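Local coordinates for protein glucose-1-phosphate uridylyltransferase (Sphingomonas elodea, PDB 2UX8) that probably catalyses the transfer of a uridylyl group from UTP to alpha-D-glucose 1-phosphate, giving UDP-glucose and diphosphate, at residues K16-V21 with Q62-T67. Sequence-based numbering, arbitrary orientation.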
ATOM      1  N   LYS C  16      23.050 -10.101  13.643  1.00 44.45           N
ATOM      2  CA  LYS C  16      21.612  -9.876  13.615  1.00 42.36           C
ATOM      3  C   LYS C  16      20.971  -9.054  14.711  1.00 41.12           C
ATOM      4  O   LYS C  16      21.316  -9.152  15.887  1.00 40.84           O
ATOM      5  CB  LYS C  16      20.884 -11.218  13.512  1.00 40.12           C
ATOM      6  CG  LYS C  16      21.257 -12.009  12.279  1.00 40.46           C
ATOM      7  CD  LYS C  16      20.533 -13.337  12.205  1.00 40.94           C
ATOM      8  CE  LYS C  16      20.873 -14.048  10.903  1.00 42.51           C
ATOM      9  NZ  LYS C  16      20.687 -15.516  11.006  1.00 43.43           N
ATOM     10  N   ALA C  17      20.009  -8.248  14.286  1.00 36.49           N
ATOM     11  CA  ALA C  17      19.254  -7.378  15.171  1.00 34.95           C
ATOM     12  C   ALA C  17      17.767  -7.467  14.838  1.00 34.53           C
ATOM     13  O   ALA C  17      17.376  -7.549  13.667  1.00 33.83           O
ATOM     14  CB  ALA C  17      19.733  -5.948  15.025  1.00 21.63           C
ATOM     15  N   VAL C  18      16.938  -7.456  15.877  1.00 29.36           N
ATOM     16  CA  VAL C  18      15.494  -7.532  15.705  1.00 28.67           C
ATOM     17  C   VAL C  18      14.864  -6.218  16.112  1.00 28.51           C
ATOM     18  O   VAL C  18      15.132  -5.708  17.194  1.00 28.62           O
ATOM     19  CB  VAL C  18      14.895  -8.659  16.554  1.00 39.86           C
ATOM     20  CG1 VAL C  18      13.377  -8.637  16.463  1.00 39.97           C
ATOM     21  CG2 VAL C  18      15.433  -9.986  16.077  1.00 38.64           C
ATOM     22  N   PHE C  19      14.021  -5.671  15.240  1.00 34.80           N
ATOM     23  CA  PHE C  19      13.366  -4.392  15.513  1.00 34.80           C
ATOM     24  C   PHE C  19      11.863  -4.535  15.624  1.00 35.67           C
ATOM     25  O   PHE C  19      11.188  -4.742  14.623  1.00 36.22           O
ATOM     26  CB  PHE C  19      13.659  -3.387  14.403  1.00 30.32           C
ATOM     27  CG  PHE C  19      15.122  -3.162  14.140  1.00 29.10           C
ATOM     28  CD1 PHE C  19      15.897  -4.137  13.520  1.00 30.86           C
ATOM     29  CD2 PHE C  19      15.720  -1.963  14.491  1.00 28.52           C
ATOM     30  CE1 PHE C  19      17.243  -3.909  13.248  1.00 30.82           C
ATOM     31  CE2 PHE C  19      17.066  -1.725  14.225  1.00 28.31           C
ATOM     32  CZ  PHE C  19      17.829  -2.696  13.601  1.00 29.16           C
ATOM     33  N   PRO C  20      11.315  -4.435  16.843  1.00 35.33           N
ATOM     34  CA  PRO C  20       9.858  -4.560  17.012  1.00 35.46           C
ATOM     35  C   PRO C  20       9.225  -3.275  16.496  1.00 35.55           C
ATOM     36  O   PRO C  20       9.331  -2.241  17.134  1.00 35.19           O
ATOM     37  CB  PRO C  20       9.685  -4.706  18.533  1.00 31.33           C
ATOM     38  CG  PRO C  20      11.029  -5.221  19.004  1.00 31.42           C
ATOM     39  CD  PRO C  20      11.998  -4.420  18.148  1.00 30.84           C
ATOM     40  N   VAL C  21       8.580  -3.333  15.338  1.00 39.75           N
ATOM     41  CA  VAL C  21       7.957  -2.147  14.759  1.00 41.01           C
ATOM     42  C   VAL C  21       6.493  -2.378  14.396  1.00 43.36           C
ATOM     43  O   VAL C  21       6.045  -1.959  13.338  1.00 43.95           O
ATOM     44  CB  VAL C  21       8.703  -1.699  13.466  1.00 23.16           C
ATOM     45  CG1 VAL C  21      10.087  -1.169  13.808  1.00 21.58           C
ATOM     46  CG2 VAL C  21       8.806  -2.867  12.490  1.00 20.49           C
ATOM     47  N   GLN C  62      22.376  -7.915   9.557  1.00 43.51           N
ATOM     48  CA  GLN C  62      21.083  -8.463   9.172  1.00 42.87           C
ATOM     49  C   GLN C  62      19.995  -7.875  10.068  1.00 41.57           C
ATOM     50  O   GLN C  62      19.856  -8.248  11.235  1.00 42.02           O
ATOM     51  CB  GLN C  62      21.104 -10.000   9.269  1.00 79.55           C
ATOM     52  CG  GLN C  62      19.746 -10.694   9.085  1.00 84.12           C
ATOM     53  CD  GLN C  62      19.274 -10.741   7.643  1.00 89.28           C
ATOM     54  OE1 GLN C  62      19.875 -11.413   6.803  1.00 92.00           O
ATOM     55  NE2 GLN C  62      18.191 -10.028   7.350  1.00 90.81           N
ATOM     56  N   MET C  63      19.242  -6.927   9.519  1.00 33.04           N
ATOM     57  CA  MET C  63      18.149  -6.298  10.250  1.00 31.82           C
ATOM     58  C   MET C  63      16.883  -7.098   9.988  1.00 31.35           C
ATOM     59  O   MET C  63      16.556  -7.389   8.834  1.00 31.21           O
ATOM     60  CB  MET C  63      17.914  -4.880   9.755  1.00 40.10           C
ATOM     61  CG  MET C  63      19.167  -4.121   9.512  1.00 39.72           C
ATOM     62  SD  MET C  63      20.135  -4.058  11.002  1.00 38.30           S
ATOM     63  CE  MET C  63      20.328  -2.376  11.149  1.00 38.73           C
ATOM     64  N   ILE C  64      16.175  -7.483  11.039  1.00 32.13           N
ATOM     65  CA  ILE C  64      14.939  -8.206  10.819  1.00 31.29           C
ATOM     66  C   ILE C  64      13.830  -7.446  11.527  1.00 30.31           C
ATOM     67  O   ILE C  64      13.805  -7.321  12.746  1.00 30.36           O
ATOM     68  CB  ILE C  64      15.050  -9.722  11.228  1.00 49.04           C
ATOM     69  CG1 ILE C  64      14.035 -10.073  12.299  1.00 50.47           C
ATOM     70  CG2 ILE C  64      16.465 -10.071  11.650  1.00 49.49           C
ATOM     71  CD1 ILE C  64      12.788 -10.695  11.739  1.00 52.87           C
ATOM     72  N   PHE C  65      12.951  -6.871  10.711  1.00 35.37           N
ATOM     73  CA  PHE C  65      11.809  -6.080  11.175  1.00 34.82           C
ATOM     74  C   PHE C  65      10.587  -6.954  11.382  1.00 34.93           C
ATOM     75  O   PHE C  65      10.192  -7.686  10.479  1.00 34.39           O
ATOM     76  CB  PHE C  65      11.399  -5.017  10.137  1.00 30.46           C
ATOM     77  CG  PHE C  65      12.347  -3.859  10.004  1.00 30.89           C
ATOM     78  CD1 PHE C  65      13.646  -3.919  10.496  1.00 30.38           C
ATOM     79  CD2 PHE C  65      11.945  -2.710   9.328  1.00 30.52           C
ATOM     80  CE1 PHE C  65      14.526  -2.855  10.311  1.00 25.71           C
ATOM     81  CE2 PHE C  65      12.833  -1.641   9.141  1.00 27.57           C
ATOM     82  CZ  PHE C  65      14.118  -1.721   9.634  1.00 26.32           C
ATOM     83  N   VAL C  66       9.990  -6.887  12.565  1.00 26.69           N
ATOM     84  CA  VAL C  66       8.763  -7.632  12.807  1.00 27.68           C
ATOM     85  C   VAL C  66       7.693  -6.532  12.815  1.00 28.92           C
ATOM     86  O   VAL C  66       7.559  -5.778  13.779  1.00 29.20           O
ATOM     87  CB  VAL C  66       8.844  -8.464  14.131  1.00 25.65           C
ATOM     88  CG1 VAL C  66      10.017  -8.041  14.923  1.00 26.40           C
ATOM     89  CG2 VAL C  66       7.565  -8.352  14.929  1.00 24.30           C
ATOM     90  N   THR C  67       6.976  -6.434  11.692  1.00 34.77           N
ATOM     91  CA  THR C  67       5.959  -5.405  11.464  1.00 36.52           C
ATOM     92  C   THR C  67       4.498  -5.705  11.702  1.00 37.21           C
ATOM     93  O   THR C  67       4.093  -6.819  12.030  1.00 36.80           O
ATOM     94  CB  THR C  67       6.013  -4.877  10.031  1.00 46.51           C
ATOM     95  OG1 THR C  67       6.385  -5.944   9.156  1.00 49.54           O
ATOM     96  CG2 THR C  67       6.981  -3.732   9.907  1.00 48.04           C
TER
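Strands 16-21 and 62-67 are parallel neighbours in the central sheet of the Rossmann-like nucleotidyltransferase domain. Helix 47-57 lies on the connection between them, as in a beta-alpha-beta crossover. Five backbone hydrogen bonds join the strands. Ala-17 reaches Gln-62 O through N and takes the N-H of Ile-64 on its O, at 2.9 Å between Ile-64 N and Ala-17 O. Phe-19 does the same with Ile-64 O and Val-66 N. Val-21 N closes the ladder on Val-66 O.

On the face that carries Phe-19, the aromatic ring lies between Met-63 and Phe-65. Its CG lies beside the backbone N, anti to the carbonyl carbon (chi1 -55°), which turns the ring back toward the Ala-17 end of its strand, where its far edge comes to Met-63. Phe-65 CE1 sits over one ring face, 3.7 Å from Phe-19 CD1. The two ring planes are inclined at 57°, an oblique pairing. Met-63 bends round so that its SD comes to the ring edge, 4.8 Å from the Phe-19 ring centroid, a Met-aromatic contact. Helix 47-57 packs here through Val-52, which touches both Phe-19 and Met-63. With an alanine at Phe-19, Met-63 and Phe-65 would probably lose the ring that joins them, and a gap would be likely to open next to Val-52.

The other face is aliphatic in the middle. Val-18 CG1 meets Val-66 CG1 at 3.7 Å, and Val-18 CG2 lies 4.0 Å from Ile-64 CG1. At its end Lys-16 runs alongside Gln-62, with Lys-16 CG 3.6 Å from Gln-62 CB. Lys-16 NZ goes on to Ile-129 O and a salt bridge with Glu-133.

The backbone bonds thus satisfy buried peptide groups and fix the register, while mostly apolar side chains pack on both faces and the lysine charge is paired beyond the strands.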